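Local coordinates for ADP compounds hydrolase NudE (Escherichia coli, PDB 1VHZ), which hydrolyses ADP-ribose to AMP and ribose 5-phosphate, and also acts on NADH, Ap3A and Ap2A, as a magnesium-dependent homodimeric Nudix hydrolase, at residues Met158-Asp163 against Ser173-Val178; Val52-Ile57 against Val129-Leu134; Asp60-Ile65 against Trp152-Met157. All blocks are in the same frame, centred on the assembly; numbering follows the deposited sequence.

Contact 1 of 3, residues Met158-Asp163 against Ser173-Val178; sequences MDLLED and SALFLV
A 3-10 turn following the last strand of the Nudix domain packs here on the C-terminal helix, 169-184, with Met158, Leu160 and Leu161 set against Leu175 and Phe176. Met158 makes a Met-aromatic contact: its methyl CE lies over one face of the Phe176 ring, 3.7 Å from the ring centroid and displaced toward the CE2 rim. Bends at chi2 (-33°) and chi3 (-76°) swing the thioether toward the helix, a path that a flexible, unbranched methionine can follow. Leu161 brings CD2 to the same ring obliquely, 3.9 Å from Phe176 CZ. Leu175 faces both leucines of the turn: with CG anti to the backbone N (chi1 -177°), its side chain is carried out from the helix, and its two methyls part there. Replacing Phe176 by alanine is likely to leave Met158 CE without its aromatic face and open a gap beside Leu161. The ring also meets Phe176 of the second subunit almost in parallel, for this helix reaches the dimer interface. Phe166 covers Leu160, Leu161 and Leu175 from the intervening loop. On the Leu175 fork, CD2 lies 3.6 Å from Leu161 CD1, while CD1 faces Leu160 CD1 at 3.9 Å.

Contact 2 of 3, residues Val52-Ile57 against Val129-Leu134; sequences VMIVPI and VVAQDL
Ile54 and Ala131 meet at the apolar centre of two neighbouring parallel strands in the mixed sheet of the Nudix fold. Ile54 points its CG2 branch, anti to the backbone N, at the methyl of Ala131, with CG2 and CB 3.7 Å apart. The small alanine suits a place flanked by Ile54 and Pro56, both of which lie on its own face of the sheet. Toward the start of both segments, Val52 CG2 meets Val129 CG2 at 3.8 Å; toward their end, Leu134 CD1 comes loosely up to Pro56 CB. The other face carries Val55 and Val130. Here Ile57, extended along its side chain (chi2 173°), reaches back with CD1 to Val130 CG1 at 3.8 Å. Valine and isoleucine, beta-branched and apolar, suit an extended backbone and a buried sheet alike.

The backbones are joined by four hydrogen bonds in parallel register. Three are Val129 N to Met53 O (2.8 Å), Val55 N to Val129 O and Ile57 N to Ala131 O. The fourth is unusual: Ala131 N reaches Val55 O at 3.0 Å from above the carbonyl plane, 53° out of it. The ladder uses the N-H groups of Val55 and Ile57, so proline between them costs it no bond; Pro56 CA faces Ala131 O at 3.3 Å in a CA-H...O contact. At the polar edge, where the chain turns a corner at Asp133, a water donates to Ile57 O (2.6 Å) and accepts from Asp133 N, bridging the diverging ends.

Helix 90-102 covers the Ile54 and Pro56 face through Ala94, Leu98 and Glu97, a residue that by similarity binds the divalent metal; helix 169-184 covers Met53 and Val130 on the other, and strand 104-116 continues the sheet beyond 125-136.

Contact 3 of 3, residues Asp60-Ile65 against Trp152-Met157; sequences DHLILI and WPLAHM
Leu62 and Trp152 form a hydrogen-bonded antiparallel pair at the end of the Nudix sheet, where strand 149-153 gives way to a 3-10 turn. Leu62 N donates to Trp152 O at 2.6 Å, and Trp152 N returns a bond to Leu62 O; a third joins Leu154 N to Asp60 O at 3.0 Å. On the face that carries Leu62 and Trp152, the branched tip of Leu62 fills the angle between strand and turn, sending CD1 to Leu154 CD2 and CD2 to Met157 CG, 3.9 Å away. Leu64 brings CD2 close to Trp152 CB, and the indole then leads away.

On the opposite face, His61 lays its ring over Pro153, whose CA sits 4.0 Å from the ring centroid in a CH-pi contact. Proline fits because this non-hydrogen-bonded position demands no N-H from it. A bond from outside the two segments helps fix the ring's rotation, ND1 being hydrogen-bonded to Asp59 O. A water that donates to Asp60 O and accepts from Ala155 N ties the turn before His61 to the 3-10 segment. The indole is held by its own segment: Trp152 NE1 donates to His156 O at 3.1 Å, the oxygen lying in the ring plane.

Overall arrangement
Contacts 2 and 3 belong to one sheet, since strands 51-58 and 61-69 are neighbours; Ile63 N lies 3.0 Å from Pro56 O, a probable hydrogen bond, and Leu62 CD1 packs on both Val55 and Ile57. The helix of contact 1, 169-184, packs on this sheet, Ala174 CB touching Met53 SD at 3.6 Å and Val178 reaching Val55 and Val130. Contact 1 also meets contact 3, their centres about 10 Å apart, where Leu160 CG rests 3.5 Å from Trp152 CE2. Contact 2 comes nearest the putative metal site, the Ile54 side chain being about 4 Å from that of Glu97. Bound ADP-ribose lies elsewhere, near Arg39, Tyr41, Glu42, Ser120 and Tyr121.

Contact 1 of 3, residues Met158-Asp163 against Ser173-Val178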
ATOM      1  N   MET A 158      -9.480  -7.403 -14.803  1.00 10.85           N
ATOM      2  CA  MET A 158      -9.692  -7.983 -13.496  1.00 15.55           C
ATOM      3  C   MET A 158      -9.045  -9.335 -13.339  1.00 15.68           C
ATOM      4  O   MET A 158      -8.787  -9.720 -12.184  1.00 17.00           O
ATOM      5  CB  MET A 158     -11.182  -7.983 -13.098  1.00 12.48           C
ATOM      6  CG  MET A 158     -11.807  -6.579 -13.102  1.00 18.41           C
ATOM      7  SD  MET A 158     -10.679  -5.232 -12.637  1.00 27.78           S
ATOM      8  CE  MET A 158     -10.596  -5.439 -10.877  1.00 27.59           C
ATOM      9  N   ASP A 159      -8.670 -10.065 -14.401  1.00 14.23           N
ATOM     10  CA  ASP A 159      -7.986 -11.349 -14.204  1.00 12.01           C
ATOM     11  C   ASP A 159      -6.630 -11.140 -13.525  1.00 16.25           C
ATOM     12  O   ASP A 159      -6.056 -12.102 -12.975  1.00 12.94           O
ATOM     13  CB  ASP A 159      -7.759 -12.097 -15.505  1.00 10.51           C
ATOM     14  CG  ASP A 159      -8.982 -12.421 -16.319  1.00 12.58           C
ATOM     15  OD1 ASP A 159     -10.107 -12.322 -15.793  1.00 16.87           O
ATOM     16  OD2 ASP A 159      -8.831 -12.767 -17.514  1.00 16.60           O
ATOM     17  N   LEU A 160      -6.057  -9.931 -13.542  1.00 12.08           N
ATOM     18  CA  LEU A 160      -4.765  -9.690 -12.904  1.00 14.18           C
ATOM     19  C   LEU A 160      -4.766 -10.023 -11.415  1.00 14.90           C
ATOM     20  O   LEU A 160      -3.727 -10.347 -10.827  1.00  8.95           O
ATOM     21  CB  LEU A 160      -4.312  -8.238 -13.106  1.00 14.26           C
ATOM     22  CG  LEU A 160      -3.693  -7.916 -14.484  1.00 17.19           C
ATOM     23  CD1 LEU A 160      -3.719  -6.423 -14.738  1.00 11.56           C
ATOM     24  CD2 LEU A 160      -2.272  -8.474 -14.577  1.00 10.00           C
ATOM     25  N   LEU A 161      -5.925 -10.006 -10.773  1.00 14.24           N
ATOM     26  CA  LEU A 161      -6.133 -10.333  -9.378  1.00 15.69           C
ATOM     27  C   LEU A 161      -5.939 -11.811  -9.073  1.00 16.95           C
ATOM     28  O   LEU A 161      -6.031 -12.210  -7.900  1.00 14.72           O
ATOM     29  CB  LEU A 161      -7.573  -9.935  -8.983  1.00 14.13           C
ATOM     30  CG  LEU A 161      -7.816  -8.567  -8.370  1.00 22.71           C
ATOM     31  CD1 LEU A 161      -6.677  -7.592  -8.550  1.00 14.91           C
ATOM     32  CD2 LEU A 161      -9.141  -7.970  -8.842  1.00 10.13           C
ATOM     33  N   GLU A 162      -5.764 -12.650 -10.096  1.00 14.67           N
ATOM     34  CA  GLU A 162      -5.515 -14.071  -9.898  1.00 16.93           C
ATOM     35  C   GLU A 162      -4.012 -14.337  -9.955  1.00 17.36           C
ATOM     36  O   GLU A 162      -3.545 -15.466  -9.801  1.00 14.94           O
ATOM     37  CB  GLU A 162      -6.260 -14.933 -10.909  1.00 18.97           C
ATOM     38  CG  GLU A 162      -7.779 -14.914 -10.714  1.00 12.88           C
ATOM     39  CD  GLU A 162      -8.181 -15.455  -9.354  1.00 19.52           C
ATOM     40  OE1 GLU A 162      -9.283 -15.130  -8.881  1.00 36.21           O
ATOM     41  OE2 GLU A 162      -7.398 -16.213  -8.727  1.00 23.99           O
ATOM     42  N   ASP A 163      -3.231 -13.281 -10.211  1.00 14.85           N
ATOM     43  CA  ASP A 163      -1.771 -13.453 -10.242  1.00 15.60           C
ATOM     44  C   ASP A 163      -1.148 -12.872  -8.985  1.00 16.66           C
ATOM     45  O   ASP A 163      -1.079 -11.650  -8.812  1.00 20.94           O
ATOM     46  CB  ASP A 163      -1.167 -12.764 -11.472  1.00  9.40           C
ATOM     47  CG  ASP A 163       0.290 -13.097 -11.668  1.00 15.11           C
ATOM     48  OD1 ASP A 163       0.797 -12.833 -12.782  1.00 27.30           O
ATOM     49  OD2 ASP A 163       0.950 -13.627 -10.741  1.00 14.00           O
ATOM     50  N   SER A 173      -5.043  -1.063  -6.100  1.00 12.30           N
ATOM     51  CA  SER A 173      -5.749   0.207  -6.021  1.00 14.07           C
ATOM     52  C   SER A 173      -5.820   0.856  -7.411  1.00 12.18           C
ATOM     53  O   SER A 173      -6.882   1.284  -7.837  1.00 14.85           O
ATOM     54  CB  SER A 173      -4.963   1.204  -5.127  1.00 11.13           C
ATOM     55  OG  SER A 173      -5.047   0.810  -3.784  1.00 17.22           O
ATOM     56  N   ALA A 174      -4.673   0.901  -8.098  1.00 10.87           N
ATOM     57  CA  ALA A 174      -4.599   1.488  -9.419  1.00 15.25           C
ATOM     58  C   ALA A 174      -5.532   0.788 -10.406  1.00 16.13           C
ATOM     59  O   ALA A 174      -6.222   1.442 -11.183  1.00 18.37           O
ATOM     60  CB  ALA A 174      -3.167   1.452  -9.966  1.00  9.77           C
ATOM     61  N   LEU A 175      -5.492  -0.539 -10.416  1.00 15.34           N
ATOM     62  CA  LEU A 175      -6.308  -1.338 -11.310  1.00 14.95           C
ATOM     63  C   LEU A 175      -7.787  -0.975 -11.198  1.00 15.65           C
ATOM     64  O   LEU A 175      -8.427  -0.660 -12.187  1.00 12.61           O
ATOM     65  CB  LEU A 175      -6.117  -2.825 -10.964  1.00 11.59           C
ATOM     66  CG  LEU A 175      -6.859  -3.788 -11.878  1.00 14.41           C
ATOM     67  CD1 LEU A 175      -6.234  -3.794 -13.270  1.00 12.48           C
ATOM     68  CD2 LEU A 175      -6.924  -5.181 -11.271  1.00  8.03           C
ATOM     69  N   PHE A 176      -8.319  -0.967  -9.981  1.00 15.77           N
ATOM     70  CA  PHE A 176      -9.708  -0.621  -9.720  1.00 15.45           C
ATOM     71  C   PHE A 176      -9.995   0.853 -10.020  1.00 14.90           C
ATOM     72  O   PHE A 176     -11.092   1.165 -10.485  1.00 15.79           O
ATOM     73  CB  PHE A 176     -10.055  -0.919  -8.248  1.00 12.99           C
ATOM     74  CG  PHE A 176     -10.412  -2.345  -7.928  1.00 17.10           C
ATOM     75  CD1 PHE A 176      -9.568  -3.136  -7.179  1.00 12.17           C
ATOM     76  CD2 PHE A 176     -11.620  -2.891  -8.361  1.00 12.04           C
ATOM     77  CE1 PHE A 176      -9.910  -4.440  -6.837  1.00 17.33           C
ATOM     78  CE2 PHE A 176     -11.957  -4.198  -8.042  1.00 18.59           C
ATOM     79  CZ  PHE A 176     -11.105  -4.979  -7.276  1.00 16.72           C
ATOM     80  N   LEU A 177      -9.070   1.770  -9.763  1.00 12.95           N
ATOM     81  CA  LEU A 177      -9.306   3.188 -10.045  1.00 15.04           C
ATOM     82  C   LEU A 177      -9.374   3.452 -11.545  1.00 15.51           C
ATOM     83  O   LEU A 177     -10.219   4.213 -12.013  1.00 14.57           O
ATOM     84  CB  LEU A 177      -8.252   4.078  -9.375  1.00  8.18           C
ATOM     85  CG  LEU A 177      -8.382   4.162  -7.838  1.00 20.93           C
ATOM     86  CD1 LEU A 177      -7.073   4.622  -7.220  1.00 12.30           C
ATOM     87  CD2 LEU A 177      -9.545   5.052  -7.420  1.00  8.54           C
ATOM     88  N   VAL A 178      -8.525   2.788 -12.326  1.00 16.00           N
ATOM     89  CA  VAL A 178      -8.535   2.953 -13.779  1.00 15.87           C
ATOM     90  C   VAL A 178      -9.802   2.375 -14.384  1.00 16.73           C
ATOM     91  O   VAL A 178     -10.443   2.925 -15.286  1.00 15.99           O
ATOM     92  CB  VAL A 178      -7.271   2.308 -14.372  1.00 18.08           C
ATOM     93  CG1 VAL A 178      -7.379   2.248 -15.895  1.00 18.22           C
ATOM     94  CG2 VAL A 178      -6.036   3.113 -13.949  1.00 13.00           C
TER

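Contact 2 of 3, residues Val52-Ile57 against Val129-Leu134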
ATOM      1  N   VAL A  52       5.298   8.347  -8.539  1.00 12.40           N
ATOM      2  CA  VAL A  52       4.340   8.323  -9.627  1.00 12.25           C
ATOM      3  C   VAL A  52       4.234   6.895 -10.175  1.00 13.60           C
ATOM      4  O   VAL A  52       5.203   6.131 -10.175  1.00 11.45           O
ATOM      5  CB  VAL A  52       4.703   9.296 -10.762  1.00 18.48           C
ATOM      6  CG1 VAL A  52       5.978   8.887 -11.480  1.00 19.88           C
ATOM      7  CG2 VAL A  52       3.568   9.408 -11.787  1.00 13.56           C
ATOM      8  N   MET A  53       3.026   6.480 -10.485  1.00 12.36           N
ATOM      9  CA  MET A  53       2.799   5.140 -11.052  1.00 14.27           C
ATOM     10  C   MET A  53       2.032   5.390 -12.356  1.00 12.71           C
ATOM     11  O   MET A  53       1.090   6.185 -12.364  1.00 13.18           O
ATOM     12  CB  MET A  53       2.076   4.198 -10.110  1.00  9.55           C
ATOM     13  CG  MET A  53       1.181   3.162 -10.798  1.00 29.22           C
ATOM     14  SD  MET A  53       0.394   1.992  -9.644  1.00 24.00           S
ATOM     15  CE  MET A  53       0.282   3.053  -8.209  1.00 20.77           C
ATOM     16  N   ILE A  54       2.484   4.789 -13.440  1.00 11.39           N
ATOM     17  CA  ILE A  54       1.856   5.014 -14.734  1.00 14.70           C
ATOM     18  C   ILE A  54       1.182   3.775 -15.293  1.00 15.33           C
ATOM     19  O   ILE A  54       1.728   2.678 -15.298  1.00 15.93           O
ATOM     20  CB  ILE A  54       2.884   5.488 -15.791  1.00 14.23           C
ATOM     21  CG1 ILE A  54       3.754   6.599 -15.227  1.00 11.58           C
ATOM     22  CG2 ILE A  54       2.174   5.958 -17.055  1.00 17.04           C
ATOM     23  CD1 ILE A  54       4.988   6.108 -14.508  1.00  9.81           C
ATOM     24  N   VAL A  55      -0.033   3.981 -15.754  1.00 12.39           N
ATOM     25  CA  VAL A  55      -0.858   2.957 -16.345  1.00 13.13           C
ATOM     26  C   VAL A  55      -1.100   3.296 -17.822  1.00 16.32           C
ATOM     27  O   VAL A  55      -2.038   4.009 -18.166  1.00 13.66           O
ATOM     28  CB  VAL A  55      -2.202   2.845 -15.596  1.00 16.67           C
ATOM     29  CG1 VAL A  55      -3.069   1.764 -16.212  1.00  7.50           C
ATOM     30  CG2 VAL A  55      -1.969   2.530 -14.104  1.00 10.51           C
ATOM     31  N   PRO A  56      -0.263   2.750 -18.689  1.00 16.21           N
ATOM     32  CA  PRO A  56      -0.352   2.946 -20.118  1.00 19.58           C
ATOM     33  C   PRO A  56      -1.382   2.034 -20.765  1.00 18.75           C
ATOM     34  O   PRO A  56      -1.493   0.847 -20.449  1.00 20.38           O
ATOM     35  CB  PRO A  56       1.034   2.630 -20.648  1.00 16.34           C
ATOM     36  CG  PRO A  56       1.865   2.249 -19.477  1.00 16.13           C
ATOM     37  CD  PRO A  56       0.917   1.898 -18.363  1.00 17.07           C
ATOM     38  N   ILE A  57      -2.197   2.621 -21.625  1.00 20.91           N
ATOM     39  CA  ILE A  57      -3.222   1.906 -22.380  1.00 22.73           C
ATOM     40  C   ILE A  57      -2.959   2.132 -23.873  1.00 27.78           C
ATOM     41  O   ILE A  57      -2.811   3.304 -24.258  1.00 28.27           O
ATOM     42  CB  ILE A  57      -4.637   2.438 -22.067  1.00 23.14           C
ATOM     43  CG1 ILE A  57      -4.956   2.268 -20.590  1.00 20.41           C
ATOM     44  CG2 ILE A  57      -5.672   1.752 -22.959  1.00 17.12           C
ATOM     45  CD1 ILE A  57      -6.229   2.867 -20.081  1.00 16.64           C
ATOM     46  N   VAL A 129      -1.196   7.868 -12.585  1.00 11.70           N
ATOM     47  CA  VAL A 129      -1.466   8.553 -13.847  1.00 12.62           C
ATOM     48  C   VAL A 129      -1.798   7.569 -14.966  1.00 15.62           C
ATOM     49  O   VAL A 129      -1.111   6.548 -15.073  1.00 13.94           O
ATOM     50  CB  VAL A 129      -0.218   9.367 -14.270  1.00 12.11           C
ATOM     51  CG1 VAL A 129      -0.409  10.025 -15.630  1.00 14.01           C
ATOM     52  CG2 VAL A 129       0.166  10.410 -13.243  1.00 13.39           C
ATOM     53  N   VAL A 130      -2.769   7.886 -15.813  1.00 17.31           N
ATOM     54  CA  VAL A 130      -3.094   7.015 -16.955  1.00 17.61           C
ATOM     55  C   VAL A 130      -2.475   7.649 -18.208  1.00 18.23           C
ATOM     56  O   VAL A 130      -2.606   8.860 -18.392  1.00 15.23           O
ATOM     57  CB  VAL A 130      -4.606   6.880 -17.188  1.00 25.32           C
ATOM     58  CG1 VAL A 130      -4.914   5.937 -18.364  1.00 19.72           C
ATOM     59  CG2 VAL A 130      -5.286   6.391 -15.931  1.00 27.17           C
ATOM     60  N   ALA A 131      -1.769   6.864 -18.995  1.00 18.31           N
ATOM     61  CA  ALA A 131      -1.107   7.294 -20.204  1.00 16.73           C
ATOM     62  C   ALA A 131      -1.725   6.696 -21.469  1.00 21.02           C
ATOM     63  O   ALA A 131      -1.855   5.461 -21.568  1.00 22.38           O
ATOM     64  CB  ALA A 131       0.342   6.792 -20.188  1.00  8.44           C
ATOM     65  N   GLN A 132      -2.154   7.541 -22.384  1.00 18.44           N
ATOM     66  CA  GLN A 132      -2.725   7.117 -23.654  1.00 18.92           C
ATOM     67  C   GLN A 132      -2.092   7.936 -24.787  1.00 18.27           C
ATOM     68  O   GLN A 132      -1.501   8.989 -24.541  1.00 16.87           O
ATOM     69  CB  GLN A 132      -4.234   7.293 -23.731  1.00 18.98           C
ATOM     70  CG  GLN A 132      -5.001   6.809 -22.528  1.00 24.53           C
ATOM     71  CD  GLN A 132      -6.482   7.104 -22.607  1.00 25.63           C
ATOM     72  OE1 GLN A 132      -7.229   6.315 -23.180  1.00 31.56           O
ATOM     73  NE2 GLN A 132      -6.897   8.230 -22.051  1.00 31.32           N
ATOM     74  N   ASP A 133      -2.350   7.504 -26.010  1.00 21.96           N
ATOM     75  CA  ASP A 133      -1.834   8.139 -27.212  1.00 18.43           C
ATOM     76  C   ASP A 133      -0.312   8.194 -27.124  1.00 19.86           C
ATOM     77  O   ASP A 133       0.322   9.246 -27.050  1.00 20.21           O
ATOM     78  CB  ASP A 133      -2.457   9.507 -27.443  1.00 23.18           C
ATOM     79  CG  ASP A 133      -2.023  10.069 -28.803  1.00 32.46           C
ATOM     80  OD1 ASP A 133      -1.623   9.261 -29.672  1.00 36.40           O
ATOM     81  OD2 ASP A 133      -2.047  11.295 -28.975  1.00 35.66           O
ATOM     82  N   LEU A 134       0.276   7.001 -27.094  1.00 22.77           N
ATOM     83  CA  LEU A 134       1.708   6.825 -26.968  1.00 26.55           C
ATOM     84  C   LEU A 134       2.464   6.958 -28.288  1.00 28.14           C
ATOM     85  O   LEU A 134       1.928   6.686 -29.347  1.00 29.66           O
ATOM     86  CB  LEU A 134       2.023   5.430 -26.407  1.00 26.62           C
ATOM     87  CG  LEU A 134       1.206   4.906 -25.243  1.00 29.40           C
ATOM     88  CD1 LEU A 134       1.844   3.635 -24.671  1.00 28.76           C
ATOM     89  CD2 LEU A 134       1.048   5.936 -24.134  1.00 18.10           C
TER
HETATM   90  O   HOH W   1      -3.382   4.964 -26.120  1.00 35.46           O

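Contact 3 of 3, residues Asp60-Ile65 against Trp152-Met157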
ATOM      1  N   ASP A  60      -6.448  -1.046 -26.727  1.00 27.78           N
ATOM      2  CA  ASP A  60      -7.249  -1.783 -25.783  1.00 27.96           C
ATOM      3  C   ASP A  60      -6.518  -2.740 -24.867  1.00 24.98           C
ATOM      4  O   ASP A  60      -7.088  -3.721 -24.375  1.00 21.55           O
ATOM      5  CB  ASP A  60      -8.383  -2.513 -26.546  1.00 36.36           C
ATOM      6  CG  ASP A  60      -9.494  -1.483 -26.782  1.00 47.46           C
ATOM      7  OD1 ASP A  60      -9.421  -0.810 -27.829  1.00 55.49           O
ATOM      8  OD2 ASP A  60     -10.363  -1.352 -25.896  1.00 47.53           O
ATOM      9  N   HIS A  61      -5.242  -2.497 -24.597  1.00 19.61           N
ATOM     10  CA  HIS A  61      -4.463  -3.311 -23.707  1.00 21.18           C
ATOM     11  C   HIS A  61      -3.740  -2.394 -22.695  1.00 22.20           C
ATOM     12  O   HIS A  61      -3.451  -1.236 -22.944  1.00 19.51           O
ATOM     13  CB  HIS A  61      -3.380  -4.154 -24.403  1.00 17.05           C
ATOM     14  CG  HIS A  61      -3.908  -5.331 -25.173  1.00 29.89           C
ATOM     15  ND1 HIS A  61      -4.685  -5.189 -26.309  1.00 28.35           N
ATOM     16  CD2 HIS A  61      -3.778  -6.668 -24.979  1.00 21.37           C
ATOM     17  CE1 HIS A  61      -5.022  -6.383 -26.763  1.00 30.52           C
ATOM     18  NE2 HIS A  61      -4.467  -7.297 -25.984  1.00 29.49           N
ATOM     19  N   LEU A  62      -3.537  -2.953 -21.521  1.00 18.45           N
ATOM     20  CA  LEU A  62      -2.750  -2.307 -20.480  1.00 19.27           C
ATOM     21  C   LEU A  62      -1.292  -2.700 -20.816  1.00 17.74           C
ATOM     22  O   LEU A  62      -1.125  -3.767 -21.430  1.00 18.89           O
ATOM     23  CB  LEU A  62      -3.060  -2.961 -19.141  1.00 20.22           C
ATOM     24  CG  LEU A  62      -3.892  -2.279 -18.090  1.00 24.72           C
ATOM     25  CD1 LEU A  62      -4.741  -1.149 -18.612  1.00 21.62           C
ATOM     26  CD2 LEU A  62      -4.736  -3.299 -17.336  1.00 17.02           C
ATOM     27  N   ILE A  63      -0.327  -1.897 -20.481  1.00 15.98           N
ATOM     28  CA  ILE A  63       1.068  -2.258 -20.683  1.00 18.58           C
ATOM     29  C   ILE A  63       1.645  -2.474 -19.260  1.00 17.10           C
ATOM     30  O   ILE A  63       1.723  -1.497 -18.520  1.00 16.05           O
ATOM     31  CB  ILE A  63       1.973  -1.227 -21.362  1.00 19.43           C
ATOM     32  CG1 ILE A  63       1.476  -0.811 -22.744  1.00 30.69           C
ATOM     33  CG2 ILE A  63       3.383  -1.822 -21.468  1.00 11.70           C
ATOM     34  CD1 ILE A  63       1.291  -1.955 -23.715  1.00 43.05           C
ATOM     35  N   LEU A  64       1.959  -3.703 -18.910  1.00 17.04           N
ATOM     36  CA  LEU A  64       2.500  -3.992 -17.579  1.00 15.46           C
ATOM     37  C   LEU A  64       3.990  -4.290 -17.736  1.00 12.36           C
ATOM     38  O   LEU A  64       4.399  -4.559 -18.862  1.00 12.91           O
ATOM     39  CB  LEU A  64       1.888  -5.269 -17.007  1.00 22.38           C
ATOM     40  CG  LEU A  64       0.402  -5.360 -16.686  1.00 30.56           C
ATOM     41  CD1 LEU A  64       0.005  -4.358 -15.621  1.00 31.71           C
ATOM     42  CD2 LEU A  64      -0.472  -5.201 -17.911  1.00 39.07           C
ATOM     43  N   ILE A  65       4.735  -4.287 -16.633  1.00  9.15           N
ATOM     44  CA  ILE A  65       6.136  -4.630 -16.686  1.00 11.39           C
ATOM     45  C   ILE A  65       6.481  -5.660 -15.598  1.00 15.47           C
ATOM     46  O   ILE A  65       5.760  -5.795 -14.619  1.00 13.18           O
ATOM     47  CB  ILE A  65       7.088  -3.432 -16.537  1.00 20.58           C
ATOM     48  CG1 ILE A  65       6.699  -2.614 -15.299  1.00 21.76           C
ATOM     49  CG2 ILE A  65       7.078  -2.549 -17.782  1.00 11.63           C
ATOM     50  CD1 ILE A  65       7.808  -1.763 -14.754  1.00 24.11           C
ATOM     51  N   TRP A 152      -1.855  -6.601 -21.622  1.00 18.65           N
ATOM     52  CA  TRP A 152      -2.995  -7.210 -20.953  1.00 20.43           C
ATOM     53  C   TRP A 152      -4.288  -6.530 -21.382  1.00 20.04           C
ATOM     54  O   TRP A 152      -4.441  -5.324 -21.193  1.00 17.91           O
ATOM     55  CB  TRP A 152      -2.809  -7.062 -19.431  1.00 13.25           C
ATOM     56  CG  TRP A 152      -3.625  -8.054 -18.660  1.00 15.31           C
ATOM     57  CD1 TRP A 152      -4.974  -8.017 -18.413  1.00 13.99           C
ATOM     58  CD2 TRP A 152      -3.118  -9.228 -18.012  1.00 12.61           C
ATOM     59  NE1 TRP A 152      -5.344  -9.104 -17.656  1.00 13.41           N
ATOM     60  CE2 TRP A 152      -4.214  -9.859 -17.392  1.00 18.38           C
ATOM     61  CE3 TRP A 152      -1.844  -9.794 -17.897  1.00 15.92           C
ATOM     62  CZ2 TRP A 152      -4.069 -11.050 -16.676  1.00 13.26           C
ATOM     63  CZ3 TRP A 152      -1.687 -10.980 -17.184  1.00 18.28           C
ATOM     64  CH2 TRP A 152      -2.819 -11.591 -16.589  1.00 17.90           C
ATOM     65  N   PRO A 153      -5.199  -7.306 -21.953  1.00 19.15           N
ATOM     66  CA  PRO A 153      -6.437  -6.770 -22.463  1.00 19.86           C
ATOM     67  C   PRO A 153      -7.299  -6.135 -21.392  1.00 19.62           C
ATOM     68  O   PRO A 153      -7.546  -6.736 -20.349  1.00 16.23           O
ATOM     69  CB  PRO A 153      -7.135  -7.938 -23.127  1.00 21.80           C
ATOM     70  CG  PRO A 153      -6.293  -9.132 -22.956  1.00 23.93           C
ATOM     71  CD  PRO A 153      -5.052  -8.754 -22.202  1.00 21.59           C
ATOM     72  N   LEU A 154      -7.839  -4.956 -21.705  1.00 18.56           N
ATOM     73  CA  LEU A 154      -8.712  -4.235 -20.792  1.00 19.02           C
ATOM     74  C   LEU A 154      -9.939  -5.061 -20.439  1.00 17.72           C
ATOM     75  O   LEU A 154     -10.400  -5.074 -19.295  1.00 15.20           O
ATOM     76  CB  LEU A 154      -9.229  -2.935 -21.456  1.00 20.73           C
ATOM     77  CG  LEU A 154      -8.228  -1.791 -21.598  1.00 20.42           C
ATOM     78  CD1 LEU A 154      -8.926  -0.548 -22.160  1.00 18.90           C
ATOM     79  CD2 LEU A 154      -7.574  -1.474 -20.269  1.00 14.88           C
ATOM     80  N   ALA A 155     -10.470  -5.748 -21.447  1.00 11.31           N
ATOM     81  CA  ALA A 155     -11.643  -6.591 -21.312  1.00 17.21           C
ATOM     82  C   ALA A 155     -11.452  -7.685 -20.275  1.00 14.77           C
ATOM     83  O   ALA A 155     -12.445  -8.177 -19.731  1.00 21.10           O
ATOM     84  CB  ALA A 155     -12.040  -7.184 -22.677  1.00 11.99           C
ATOM     85  N   HIS A 156     -10.226  -8.058 -19.939  1.00 14.42           N
ATOM     86  CA  HIS A 156      -9.942  -9.064 -18.927  1.00 18.79           C
ATOM     87  C   HIS A 156      -9.014  -8.521 -17.849  1.00 19.37           C
ATOM     88  O   HIS A 156      -8.347  -9.275 -17.126  1.00 18.94           O
ATOM     89  CB  HIS A 156      -9.301 -10.317 -19.580  1.00 18.38           C
ATOM     90  CG  HIS A 156     -10.288 -10.938 -20.538  1.00 19.06           C
ATOM     91  ND1 HIS A 156     -11.396 -11.621 -20.079  1.00 18.31           N
ATOM     92  CD2 HIS A 156     -10.379 -10.896 -21.888  1.00 18.73           C
ATOM     93  CE1 HIS A 156     -12.112 -12.009 -21.118  1.00 20.81           C
ATOM     94  NE2 HIS A 156     -11.519 -11.592 -22.226  1.00 23.36           N
ATOM     95  N   MET A 157      -9.019  -7.212 -17.660  1.00 13.70           N
ATOM     96  CA  MET A 157      -8.208  -6.508 -16.687  1.00 16.21           C
ATOM     97  C   MET A 157      -8.257  -7.143 -15.280  1.00 13.85           C
ATOM     98  O   MET A 157      -7.257  -7.151 -14.587  1.00 13.17           O
ATOM     99  CB  MET A 157      -8.760  -5.119 -16.397  1.00 17.40           C
ATOM    100  CG  MET A 157      -8.596  -3.921 -17.217  1.00 28.70           C
ATOM    101  SD  MET A 157      -9.766  -2.649 -16.629  1.00 17.10           S
ATOM    102  CE  MET A 157      -8.633  -1.727 -15.574  1.00 11.65           C
TER
HETATM  103  O   HOH W   2      -9.605  -5.407 -24.269  1.00 26.37           O